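Local coordinates for protein UTP--glucose-1-phosphate uridylyltransferase (Acinetobacter baumannii, PDB 6IKX) that catalyses the transfer of a uridylyl group from UTP to alpha-D-glucose 1-phosphate, giving UDP-glucose and diphosphate, at residues Glu49-Val54 / Val96-Val101; Cys115-Val120 / Lys215-Leu220; Val44-Glu49 / Gly139-Ser144; Ser22-Met27 / Ala60-Tyr65. The protein carries 1 engineered substitution. All coordinates share one frame; numbering follows the deposited sequence.

Contact 1 of 4, residues Glu49-Val54 / Val96-Val101; sequences EQIILV and VSVISV
Leu-53 and Val-98 meet on one face of a parallel strand pair in the central sheet of this GT-A-type nucleotidyltransferase. CD1 of Leu-53 lies 3.7 Å from CG1 of Val-98; Val-98 CG1 stands anti to its own backbone N (chi1 179°), turned along the strand toward the leucine, while CG2 of the same valine rests against CB of Ile-51. The other face is packed just as closely. There the extended side chain of Gln-50 (chi1 -163°) crosses CG1 of Ile-99, with Gln-50 NE2 3.7 Å from that carbon, and Val-54 CG2 lies 4.1 Å from Val-101 CG1. Against these two close-packed faces stands the looser, wetter end at Glu-49 and Ser-97, where a water donates to Glu-49 O over 3.0 Å. Ser-97 OG also makes a weak hydrogen bond to Ser-118 of a second subunit. Five backbone bonds alternate between the strands, from Ser-97 N to Glu-49 O (2.9 Å) through to Val-101 N to Leu-53 O (3.1 Å). The chemistry implies a pairing fixed by main-chain bonds, with mostly apolar side chains filling both faces.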
loop_
_atom_site.group_PDB
_atom_site.type_symbol
_atom_site.label_atom_id
_atom_site.label_comp_id
_atom_site.label_asym_id
_atom_site.label_seq_id
_atom_site.Cartn_x
_atom_site.Cartn_y
_atom_site.Cartn_z
ATOM N N GLU A 49 -22.476 2.365 -16.261
ATOM C CA GLU A 49 -22.108 0.935 -16.139
ATOM C C GLU A 49 -20.609 0.743 -15.953
ATOM O O GLU A 49 -20.251 -0.315 -15.421
ATOM C CB GLU A 49 -22.561 0.201 -17.405
ATOM C CG GLU A 49 -24.064 -0.034 -17.407
ATOM C CD GLU A 49 -24.633 -0.783 -18.597
ATOM O OE1 GLU A 49 -23.855 -1.138 -19.519
ATOM O OE2 GLU A 49 -25.858 -0.980 -18.602
ATOM N N GLN A 50 -19.792 1.658 -16.483
ATOM C CA GLN A 50 -18.314 1.618 -16.440
ATOM C C GLN A 50 -17.822 2.896 -15.749
ATOM O O GLN A 50 -17.966 4.021 -16.369
ATOM C CB GLN A 50 -17.719 1.494 -17.840
ATOM C CG GLN A 50 -16.255 1.040 -17.839
ATOM C CD GLN A 50 -15.636 1.052 -19.216
ATOM O OE1 GLN A 50 -15.895 1.923 -20.050
ATOM N NE2 GLN A 50 -14.802 0.066 -19.475
ATOM N N ILE A 51 -17.338 2.731 -14.499
ATOM C CA ILE A 51 -16.721 3.795 -13.656
ATOM C C ILE A 51 -15.239 3.832 -14.013
ATOM O O ILE A 51 -14.550 2.832 -13.814
ATOM C CB ILE A 51 -17.001 3.545 -12.163
ATOM C CG1 ILE A 51 -18.495 3.706 -11.852
ATOM C CG2 ILE A 51 -16.163 4.462 -11.271
ATOM C CD1 ILE A 51 -19.050 5.062 -12.236
ATOM N N ILE A 52 -14.780 4.915 -14.627
ATOM C CA ILE A 52 -13.361 5.054 -15.066
ATOM C C ILE A 52 -12.672 6.009 -14.096
ATOM O O ILE A 52 -12.852 7.230 -14.271
ATOM C CB ILE A 52 -13.275 5.537 -16.523
ATOM C CG1 ILE A 52 -14.184 4.698 -17.426
ATOM C CG2 ILE A 52 -11.822 5.536 -17.007
ATOM C CD1 ILE A 52 -14.269 5.178 -18.859
ATOM N N LEU A 53 -11.987 5.471 -13.079
ATOM C CA LEU A 53 -11.240 6.275 -12.062
ATOM C C LEU A 53 -9.906 6.725 -12.693
ATOM O O LEU A 53 -9.120 5.843 -13.054
ATOM C CB LEU A 53 -10.944 5.401 -10.830
ATOM C CG LEU A 53 -12.133 4.816 -10.084
ATOM C CD1 LEU A 53 -11.675 3.960 -8.932
ATOM C CD2 LEU A 53 -13.053 5.888 -9.575
ATOM N N VAL A 54 -9.644 8.020 -12.854
ATOM C CA VAL A 54 -8.288 8.501 -13.245
ATOM C C VAL A 54 -7.552 8.748 -11.938
ATOM O O VAL A 54 -7.960 9.670 -11.190
ATOM C CB VAL A 54 -8.337 9.758 -14.135
ATOM C CG1 VAL A 54 -6.969 10.139 -14.649
ATOM C CG2 VAL A 54 -9.252 9.547 -15.316
ATOM N N VAL A 96 -21.908 -3.418 -13.241
ATOM C CA VAL A 96 -21.074 -2.185 -13.188
ATOM C C VAL A 96 -19.624 -2.618 -12.976
ATOM O O VAL A 96 -19.350 -3.341 -12.013
ATOM C CB VAL A 96 -21.548 -1.202 -12.099
ATOM C CG1 VAL A 96 -20.552 -0.069 -11.861
ATOM C CG2 VAL A 96 -22.920 -0.634 -12.428
ATOM N N SER A 97 -18.728 -2.193 -13.853
ATOM C CA SER A 97 -17.284 -2.470 -13.706
ATOM C C SER A 97 -16.615 -1.175 -13.229
ATOM O O SER A 97 -17.096 -0.106 -13.599
ATOM C CB SER A 97 -16.735 -2.990 -15.008
ATOM O OG SER A 97 -17.196 -2.174 -16.068
ATOM N N VAL A 98 -15.587 -1.264 -12.391
ATOM C CA VAL A 98 -14.757 -0.103 -11.986
ATOM C C VAL A 98 -13.368 -0.283 -12.580
ATOM O O VAL A 98 -12.793 -1.320 -12.337
ATOM C CB VAL A 98 -14.694 0.007 -10.465
ATOM C CG1 VAL A 98 -13.810 1.187 -10.065
ATOM C CG2 VAL A 98 -16.090 0.137 -9.887
ATOM N N ILE A 99 -12.870 0.709 -13.309
ATOM C CA ILE A 99 -11.633 0.647 -14.149
ATOM C C ILE A 99 -10.637 1.696 -13.648
ATOM O O ILE A 99 -11.068 2.812 -13.288
ATOM C CB ILE A 99 -11.954 0.966 -15.617
ATOM C CG1 ILE A 99 -13.034 0.042 -16.176
ATOM C CG2 ILE A 99 -10.686 0.923 -16.453
ATOM C CD1 ILE A 99 -12.725 -1.430 -15.996
ATOM N N SER A 100 -9.345 1.407 -13.729
ATOM C CA SER A 100 -8.302 2.361 -13.288
ATOM C C SER A 100 -7.368 2.709 -14.436
ATOM O O SER A 100 -6.935 1.780 -15.174
ATOM C CB SER A 100 -7.527 1.814 -12.141
ATOM O OG SER A 100 -8.133 2.245 -10.943
ATOM N N VAL A 101 -7.035 3.994 -14.516
ATOM C CA VAL A 101 -5.887 4.487 -15.317
ATOM C C VAL A 101 -5.237 5.577 -14.480
ATOM O O VAL A 101 -5.925 6.210 -13.645
ATOM C CB VAL A 101 -6.342 4.966 -16.712
ATOM C CG1 VAL A 101 -7.192 6.231 -16.619
ATOM C CG2 VAL A 101 -5.154 5.151 -17.646
HETATM O O HOH W 1 -19.539 -2.920 -16.664
#

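Contact 2 of 4, residues Cys115-Val120 / Lys215-Leu220; sequences CAKSVV and KIMQLL
Lys-117 and Met-217 join two short helices, 117-120 and 216-220, that meet beside strand 125-128 of the GT-A-type fold. Following the first helix in order, Ala-116 comes at its N-cap position; its carbonyl O lies 4.2 Å from Met-217 CE and is used by Val-120 N for a helical bond. Lys-117 does most of the touching. Its chain runs out extended, with CG anti to the backbone N (chi1 164°), and slides past Met-217 in the opposite direction: CA and CB lie against the sulfur, CA at 3.7 Å from SD, and the middle of the chain, CG and CD, runs over Met-217 CB. Farther out, the side chains of Lys-117 and Gln-218 cross at about a right angle, with Lys-117 CE 3.6 Å from Gln-218 NE2. The ammonium itself makes a salt bridge with Glu-221, so one lysine lays its hydrocarbon part on Met-217 and its charge on Glu-221, just past the helix. Ser-118 packs on Gln-50 of a second subunit, whereas Val-119 lies on strand 50-55 of its own chain and also meets Ile-99 of that subunit. Val-120 returns to the contact, and Phe-125 of strand 125-128 touches both it and Met-217. Bent at chi2 (-75°), the methionine chain carries its methyl across the valine, with Met-217 CE 3.8 Å from Val-120 CG2.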
loop_
_atom_site.group_PDB
_atom_site.type_symbol
_atom_site.label_atom_id
_atom_site.label_comp_id
_atom_site.label_asym_id
_atom_site.label_seq_id
_atom_site.Cartn_x
_atom_site.Cartn_y
_atom_site.Cartn_z
ATOM N N CYS A 115 -6.270 11.315 -20.045
ATOM C CA CYS A 115 -5.680 10.039 -19.537
ATOM C C CYS A 115 -6.652 8.872 -19.742
ATOM O O CYS A 115 -6.201 7.784 -20.003
ATOM C CB CYS A 115 -5.314 10.117 -18.059
ATOM S SG CYS A 115 -3.928 11.227 -17.686
ATOM N N ALA A 116 -7.950 9.118 -19.735
ATOM C CA ALA A 116 -8.972 8.082 -19.978
ATOM C C ALA A 116 -9.291 7.905 -21.470
ATOM O O ALA A 116 -10.333 7.331 -21.761
ATOM C CB ALA A 116 -10.226 8.439 -19.218
ATOM N N LYS A 117 -8.454 8.331 -22.401
ATOM C CA LYS A 117 -8.868 8.350 -23.835
ATOM C C LYS A 117 -9.084 6.912 -24.311
ATOM O O LYS A 117 -10.138 6.624 -24.890
ATOM C CB LYS A 117 -7.823 9.069 -24.680
ATOM C CG LYS A 117 -7.929 8.827 -26.174
ATOM C CD LYS A 117 -6.985 9.684 -26.964
ATOM C CE LYS A 117 -6.715 9.142 -28.351
ATOM N NZ LYS A 117 -5.543 9.818 -28.958
ATOM N N SER A 118 -8.087 6.056 -24.097
ATOM C CA SER A 118 -8.035 4.636 -24.520
ATOM C C SER A 118 -9.256 3.894 -24.007
ATOM O O SER A 118 -9.816 3.108 -24.754
ATOM C CB SER A 118 -6.781 3.985 -24.010
ATOM O OG SER A 118 -6.814 3.934 -22.597
ATOM N N VAL A 119 -9.651 4.167 -22.771
ATOM C CA VAL A 119 -10.812 3.501 -22.137
ATOM C C VAL A 119 -12.077 4.130 -22.696
ATOM O O VAL A 119 -13.035 3.393 -22.877
ATOM C CB VAL A 119 -10.714 3.558 -20.604
ATOM C CG1 VAL A 119 -11.840 2.826 -19.907
ATOM C CG2 VAL A 119 -9.387 2.987 -20.159
ATOM N N VAL A 120 -12.123 5.434 -22.974
ATOM C CA VAL A 120 -13.393 6.046 -23.505
ATOM C C VAL A 120 -13.637 5.634 -24.985
ATOM O O VAL A 120 -14.843 5.495 -25.400
ATOM C CB VAL A 120 -13.395 7.575 -23.358
ATOM C CG1 VAL A 120 -14.450 8.230 -24.260
ATOM C CG2 VAL A 120 -13.587 7.976 -21.903
ATOM N N LYS A 215 -15.026 13.220 -29.279
ATOM C CA LYS A 215 -14.336 14.338 -29.979
ATOM C C LYS A 215 -13.398 15.016 -28.978
ATOM O O LYS A 215 -12.283 15.386 -29.393
ATOM C CB LYS A 215 -15.323 15.446 -30.395
ATOM C CG LYS A 215 -15.936 15.416 -31.789
ATOM C CD LYS A 215 -16.926 16.596 -32.034
ATOM N N ILE A 216 -13.904 15.259 -27.747
ATOM C CA ILE A 216 -13.283 16.142 -26.718
ATOM C C ILE A 216 -11.838 15.710 -26.491
ATOM O O ILE A 216 -11.087 16.544 -26.069
ATOM C CB ILE A 216 -14.057 16.134 -25.381
ATOM C CG1 ILE A 216 -13.893 17.421 -24.561
ATOM C CG2 ILE A 216 -13.647 14.927 -24.553
ATOM C CD1 ILE A 216 -14.215 18.713 -25.297
ATOM N N MET A 217 -11.496 14.445 -26.728
ATOM C CA MET A 217 -10.152 13.886 -26.417
ATOM C C MET A 217 -9.114 14.408 -27.404
ATOM O O MET A 217 -7.952 14.561 -26.984
ATOM C CB MET A 217 -10.129 12.348 -26.463
ATOM C CG MET A 217 -10.995 11.700 -25.418
ATOM S SD MET A 217 -10.287 11.769 -23.762
ATOM C CE MET A 217 -11.699 11.128 -22.869
ATOM N N GLN A 218 -9.499 14.628 -28.664
ATOM C CA GLN A 218 -8.587 15.160 -29.715
ATOM C C GLN A 218 -8.507 16.661 -29.536
ATOM O O GLN A 218 -7.437 17.246 -29.778
ATOM C CB GLN A 218 -9.076 14.833 -31.120
ATOM C CG GLN A 218 -8.591 13.481 -31.612
ATOM C CD GLN A 218 -9.354 12.365 -30.949
ATOM O OE1 GLN A 218 -10.578 12.423 -30.854
ATOM N NE2 GLN A 218 -8.631 11.350 -30.489
ATOM N N LEU A 219 -9.610 17.243 -29.095
ATOM C CA LEU A 219 -9.597 18.646 -28.663
ATOM C C LEU A 219 -8.609 18.811 -27.500
ATOM O O LEU A 219 -7.785 19.746 -27.586
ATOM C CB LEU A 219 -11.019 19.067 -28.305
ATOM C CG LEU A 219 -12.010 19.069 -29.476
ATOM C CD1 LEU A 219 -13.360 19.667 -29.064
ATOM C CD2 LEU A 219 -11.442 19.809 -30.666
ATOM N N LEU A 220 -8.650 17.969 -26.456
ATOM C CA LEU A 220 -7.735 18.096 -25.265
ATOM C C LEU A 220 -6.274 17.906 -25.709
ATOM O O LEU A 220 -5.407 18.542 -25.114
ATOM C CB LEU A 220 -8.122 17.105 -24.161
ATOM C CG LEU A 220 -9.356 17.486 -23.331
ATOM C CD1 LEU A 220 -9.879 16.294 -22.580
ATOM C CD2 LEU A 220 -9.065 18.601 -22.339
#

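Contact 3 of 4, residues Val44-Glu49 / Gly139-Ser144; sequences VEAGIE and GQNDLS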
loop_
_atom_site.group_PDB
_atom_site.type_symbol
_atom_site.label_atom_id
_atom_site.label_comp_id
_atom_site.label_asym_id
_atom_site.label_seq_id
_atom_site.Cartn_x
_atom_site.Cartn_y
_atom_site.Cartn_z
ATOM N N VAL A 44 -24.350 5.489 -11.201
ATOM C CA VAL A 44 -24.962 4.154 -11.426
ATOM C C VAL A 44 -26.477 4.340 -11.567
ATOM O O VAL A 44 -27.069 3.710 -12.469
ATOM C CB VAL A 44 -24.554 3.201 -10.289
ATOM C CG1 VAL A 44 -25.528 2.041 -10.145
ATOM C CG2 VAL A 44 -23.132 2.669 -10.501
ATOM N N GLU A 45 -27.049 5.245 -10.778
ATOM C CA GLU A 45 -28.501 5.565 -10.771
ATOM C C GLU A 45 -28.893 6.533 -11.902
ATOM O O GLU A 45 -30.074 6.910 -11.941
ATOM C CB GLU A 45 -28.903 6.129 -9.406
ATOM C CG GLU A 45 -29.384 5.045 -8.460
ATOM C CD GLU A 45 -29.266 5.412 -7.003
ATOM O OE1 GLU A 45 -29.435 6.595 -6.721
ATOM O OE2 GLU A 45 -28.987 4.520 -6.171
ATOM N N ALA A 46 -27.958 6.911 -12.786
ATOM C CA ALA A 46 -28.225 7.604 -14.063
ATOM C C ALA A 46 -27.863 6.689 -15.235
ATOM O O ALA A 46 -27.760 7.171 -16.391
ATOM C CB ALA A 46 -27.444 8.886 -14.074
ATOM N N GLY A 47 -27.670 5.407 -14.930
ATOM C CA GLY A 47 -27.477 4.316 -15.898
ATOM C C GLY A 47 -26.027 4.141 -16.288
ATOM O O GLY A 47 -25.789 3.462 -17.303
ATOM N N ILE A 48 -25.071 4.695 -15.528
ATOM C CA ILE A 48 -23.632 4.438 -15.830
ATOM C C ILE A 48 -23.333 2.984 -15.468
ATOM O O ILE A 48 -23.856 2.470 -14.445
ATOM C CB ILE A 48 -22.680 5.446 -15.139
ATOM C CG1 ILE A 48 -22.974 6.889 -15.569
ATOM C CG2 ILE A 48 -21.206 5.068 -15.363
ATOM C CD1 ILE A 48 -22.742 7.149 -17.045
ATOM N N GLU A 49 -22.476 2.365 -16.261
ATOM C CA GLU A 49 -22.108 0.935 -16.139
ATOM C C GLU A 49 -20.609 0.743 -15.953
ATOM O O GLU A 49 -20.251 -0.315 -15.421
ATOM C CB GLU A 49 -22.561 0.201 -17.405
ATOM C CG GLU A 49 -24.064 -0.034 -17.407
ATOM C CD GLU A 49 -24.633 -0.783 -18.597
ATOM O OE1 GLU A 49 -23.855 -1.138 -19.519
ATOM O OE2 GLU A 49 -25.858 -0.980 -18.602
ATOM N N GLY A 139 -36.419 12.289 -6.870
ATOM C CA GLY A 139 -36.585 10.907 -7.385
ATOM C C GLY A 139 -35.875 10.632 -8.721
ATOM O O GLY A 139 -35.668 9.459 -9.046
ATOM N N GLN A 140 -35.527 11.650 -9.509
ATOM C CA GLN A 140 -34.651 11.489 -10.708
ATOM C C GLN A 140 -33.467 12.456 -10.572
ATOM O O GLN A 140 -33.691 13.692 -10.588
ATOM C CB GLN A 140 -35.390 11.717 -12.037
ATOM C CG GLN A 140 -34.509 11.401 -13.250
ATOM C CD GLN A 140 -35.053 11.770 -14.613
ATOM O OE1 GLN A 140 -34.404 11.535 -15.640
ATOM N NE2 GLN A 140 -36.239 12.370 -14.644
ATOM N N ASN A 141 -32.247 11.929 -10.437
ATOM C CA ASN A 141 -31.060 12.778 -10.130
ATOM C C ASN A 141 -30.774 13.659 -11.355
ATOM O O ASN A 141 -31.207 13.293 -12.471
ATOM C CB ASN A 141 -29.899 11.963 -9.540
ATOM C CG ASN A 141 -29.132 11.101 -10.505
ATOM O OD1 ASN A 141 -29.113 11.350 -11.711
ATOM N ND2 ASN A 141 -28.444 10.105 -9.958
ATOM N N ASP A 142 -30.188 14.834 -11.116
ATOM C CA ASP A 142 -29.726 15.787 -12.159
ATOM C C ASP A 142 -28.834 15.092 -13.202
ATOM O O ASP A 142 -28.901 15.477 -14.364
ATOM C CB ASP A 142 -28.971 16.963 -11.546
ATOM C CG ASP A 142 -29.836 17.909 -10.731
ATOM O OD1 ASP A 142 -30.846 18.384 -11.274
ATOM O OD2 ASP A 142 -29.464 18.191 -9.561
ATOM N N LEU A 143 -27.975 14.144 -12.844
ATOM C CA LEU A 143 -27.060 13.568 -13.868
ATOM C C LEU A 143 -27.889 12.837 -14.929
ATOM O O LEU A 143 -27.510 12.864 -16.116
ATOM C CB LEU A 143 -26.043 12.611 -13.260
ATOM C CG LEU A 143 -25.125 11.992 -14.317
ATOM C CD1 LEU A 143 -24.267 13.048 -14.985
ATOM C CD2 LEU A 143 -24.252 10.911 -13.719
ATOM N N SER A 144 -28.952 12.161 -14.504
ATOM C CA SER A 144 -29.847 11.390 -15.397
ATOM C C SER A 144 -30.646 12.369 -16.262
ATOM O O SER A 144 -30.691 12.184 -17.493
ATOM C CB SER A 144 -30.700 10.471 -14.585
ATOM O OG SER A 144 -32.022 10.456 -15.065
#
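With chi1 at 75°, Asn-141 holds its amide between its own backbone N and carbonyl carbon, folded back over the start of helix 142-153 and brought up to Ala-46 and Glu-45. Leu-143 takes another rotamer: CG is anti to the backbone N (chi1 179°), which sets CD2 against the same alanine. Ala-46 CB takes most of the contact. It approaches the first turn of the helix and touches Ser-144 N and CB, the carbon at 3.7 Å, Leu-143 CD2 at 3.8 Å and Asn-141 OD1 at 3.8 Å. The asparagine oxygen is already occupied: Ser-144 N donates to OD1 over 2.9 Å, with an N-H...O angle of 152°, so the side-chain amide closes off the helix start. Its nitrogen, ND2, lies 4.0 Å from Glu-45 CB and donates to the carbonyl of Glu-42 in helix 35-44. The amide is thereby gripped at both ends and its rotation fixed, one end on its own helix and the other on the last turn of the neighbouring one. The Asp-142 carboxylate accepts from Gln-252 N, Gly-253 N and the Tyr-249 hydroxyl, tying the helix start to another part of the chain. On the other side, Gly-47 at positive phi is the C-prime residue at the end of helix 35-44, with Gly-47 N bonded to Val-44 O at 3.0 Å and Ile-48 N to Ala-43 O. Here, then, the Schellman motif ending helix 35-44 meets the asparagine N-cap that begins helix 142-153.

Contact 4 of 4, residues Ser22-Met27 / Ala60-Tyr65; sequences SIPKEM and ASIENY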
loop_
_atom_site.group_PDB
_atom_site.type_symbol
_atom_site.label_atom_id
_atom_site.label_comp_id
_atom_site.label_asym_id
_atom_site.label_seq_id
_atom_site.Cartn_x
_atom_site.Cartn_y
_atom_site.Cartn_z
ATOM N N SER A 22 -2.919 11.304 4.647
ATOM C CA SER A 22 -2.496 9.894 4.475
ATOM C C SER A 22 -3.638 9.023 3.976
ATOM O O SER A 22 -3.384 7.873 3.846
ATOM C CB SER A 22 -1.874 9.395 5.732
ATOM O OG SER A 22 -0.982 10.394 6.204
ATOM N N ILE A 23 -4.813 9.574 3.629
ATOM C CA ILE A 23 -5.857 8.807 2.900
ATOM C C ILE A 23 -6.361 9.679 1.767
ATOM O O ILE A 23 -6.400 10.891 1.862
ATOM C CB ILE A 23 -7.053 8.378 3.798
ATOM C CG1 ILE A 23 -7.832 9.588 4.321
ATOM C CG2 ILE A 23 -6.608 7.445 4.909
ATOM C CD1 ILE A 23 -9.079 9.256 5.104
ATOM N N PRO A 24 -6.920 9.099 0.700
ATOM C CA PRO A 24 -7.531 9.932 -0.328
ATOM C C PRO A 24 -8.584 10.904 0.212
ATOM O O PRO A 24 -9.345 10.523 1.081
ATOM C CB PRO A 24 -8.076 8.849 -1.264
ATOM C CG PRO A 24 -7.072 7.726 -1.149
ATOM C CD PRO A 24 -6.827 7.679 0.344
ATOM N N LYS A 25 -8.638 12.125 -0.326
ATOM C CA LYS A 25 -9.793 13.048 -0.075
ATOM C C LYS A 25 -11.093 12.288 -0.373
ATOM O O LYS A 25 -12.051 12.489 0.357
ATOM C CB LYS A 25 -9.748 14.337 -0.904
ATOM C CG LYS A 25 -9.593 14.134 -2.415
ATOM C CD LYS A 25 -9.111 15.352 -3.238
ATOM C CE LYS A 25 -7.969 15.014 -4.198
ATOM N NZ LYS A 25 -8.402 14.389 -5.484
ATOM N N GLU A 26 -11.106 11.425 -1.396
ATOM C CA GLU A 26 -12.315 10.697 -1.855
ATOM C C GLU A 26 -12.773 9.716 -0.775
ATOM O O GLU A 26 -13.946 9.374 -0.797
ATOM C CB GLU A 26 -12.021 9.975 -3.166
ATOM C CG GLU A 26 -11.721 10.934 -4.312
ATOM C CD GLU A 26 -10.272 11.417 -4.415
ATOM O OE1 GLU A 26 -9.408 11.057 -3.527
ATOM O OE2 GLU A 26 -9.989 12.147 -5.384
ATOM N N MET A 27 -11.876 9.321 0.149
ATOM C CA MET A 27 -12.117 8.272 1.184
ATOM C C MET A 27 -12.494 8.905 2.528
ATOM O O MET A 27 -12.657 8.190 3.538
ATOM C CB MET A 27 -10.907 7.341 1.324
ATOM C CG MET A 27 -10.760 6.424 0.120
ATOM S SD MET A 27 -12.332 5.577 -0.271
ATOM C CE MET A 27 -12.214 4.335 1.008
ATOM N N ALA A 60 -4.970 3.657 -3.778
ATOM C CA ALA A 60 -5.381 2.234 -3.816
ATOM C C ALA A 60 -6.668 2.044 -3.004
ATOM O O ALA A 60 -7.505 1.277 -3.426
ATOM C CB ALA A 60 -4.305 1.353 -3.281
ATOM N N SER A 61 -6.842 2.740 -1.887
ATOM C CA SER A 61 -8.000 2.490 -1.002
ATOM C C SER A 61 -9.309 2.811 -1.746
ATOM O O SER A 61 -10.364 2.291 -1.351
ATOM C CB SER A 61 -7.863 3.254 0.278
ATOM O OG SER A 61 -7.932 4.644 0.047
ATOM N N ILE A 62 -9.273 3.647 -2.778
ATOM C CA ILE A 62 -10.492 3.916 -3.597
ATOM C C ILE A 62 -10.843 2.649 -4.393
ATOM O O ILE A 62 -12.005 2.284 -4.440
ATOM C CB ILE A 62 -10.307 5.140 -4.523
ATOM C CG1 ILE A 62 -9.874 6.406 -3.770
ATOM C CG2 ILE A 62 -11.589 5.376 -5.309
ATOM C CD1 ILE A 62 -9.721 7.647 -4.653
ATOM N N GLU A 63 -9.888 2.078 -5.119
ATOM C CA GLU A 63 -10.077 0.831 -5.893
ATOM C C GLU A 63 -10.488 -0.290 -4.936
ATOM O O GLU A 63 -11.339 -1.134 -5.319
ATOM C CB GLU A 63 -8.807 0.481 -6.655
ATOM C CG GLU A 63 -8.584 1.419 -7.822
ATOM C CD GLU A 63 -7.145 1.881 -8.017
ATOM O OE1 GLU A 63 -6.815 3.042 -7.594
ATOM O OE2 GLU A 63 -6.367 1.105 -8.618
ATOM N N ASN A 64 -9.927 -0.295 -3.723
ATOM C CA ASN A 64 -10.131 -1.400 -2.755
ATOM C C ASN A 64 -11.578 -1.325 -2.224
ATOM O O ASN A 64 -12.183 -2.393 -2.028
ATOM C CB ASN A 64 -9.035 -1.407 -1.694
ATOM C CG ASN A 64 -7.704 -1.860 -2.258
ATOM O OD1 ASN A 64 -7.666 -2.556 -3.268
ATOM N ND2 ASN A 64 -6.614 -1.500 -1.592
ATOM N N TYR A 65 -12.138 -0.129 -2.132
ATOM C CA TYR A 65 -13.524 0.099 -1.678
ATOM C C TYR A 65 -14.505 -0.633 -2.614
ATOM O O TYR A 65 -15.567 -1.071 -2.103
ATOM C CB TYR A 65 -13.789 1.600 -1.497
ATOM C CG TYR A 65 -15.081 1.868 -0.761
ATOM C CD1 TYR A 65 -15.161 1.680 0.605
ATOM C CD2 TYR A 65 -16.250 2.174 -1.458
ATOM C CE1 TYR A 65 -16.364 1.839 1.279
ATOM C CE2 TYR A 65 -17.460 2.344 -0.806
ATOM C CZ TYR A 65 -17.506 2.169 0.563
ATOM O OH TYR A 65 -18.665 2.356 1.216
#
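Part of the nucleotide-binding site, which holds no nucleotide in this model, the loop and 3-10 turn at residues 22-27 include the UTP- and UDP-glucose-binding Lys-25; they pack on helix 60-65 and add a Met-aromatic contact. Ile-62 is central: CG1 slides past the proline ring, 3.9 Å from Pro-24 CB, while CD1 lies 3.6 Å from both CB and OE1 of Glu-26. Met-27 CG lies beside the proline, 4.0 Å from the same Ile-62 CG1. Ser-61 OG touches both Pro-24 CD, at 3.2 Å, and Met-27 CG, at 3.3 Å. The Glu-26 carboxylate is shared between two lysines: OE2 makes a salt bridge of 2.7 Å with Lys-25 NZ, met on its syn side and 31° out of the carboxylate plane, and OE1 pairs with Lys-59. Glu-26 thus probably helps position Lys-25. The Tyr-65 hydroxyl is hydrogen-bonded to Glu-37, and a third subunit packs its Ser-22 on Met-27 and on that tyrosine. Bent at both chi2 and chi3, Met-27 comes obliquely to the ring, with SD 5.3 Å from the Tyr-65 ring centroid and the methyl CE 4.0 Å from Tyr-65 CD1.

Contact 1 is the hub, touching each of the other three. The face bearing Ile-52 meets helix 117-120 of contact 2, where Ile-52 CD1 lies 3.5 Å from Val-119 CG1. From the opposite face, Leu-53 CD1 packs 3.9 Å from Ile-62 CG2 of contact 4, and Ser-100 OG probably hydrogen-bonds Glu-63 OE2. Contact 3 shares Glu-49 with it and adds Val-44 against Val-96. Contacts 2, 3 and 4 do not touch one another; the centres of 2 and 4 are about 25 Å apart. The nucleotide site, without UTP in this model, borders contacts 1 and 4: nearest side-chain atoms of Val-54 and Gln-103 are about 4 Å apart, and contact 4 holds Lys-25.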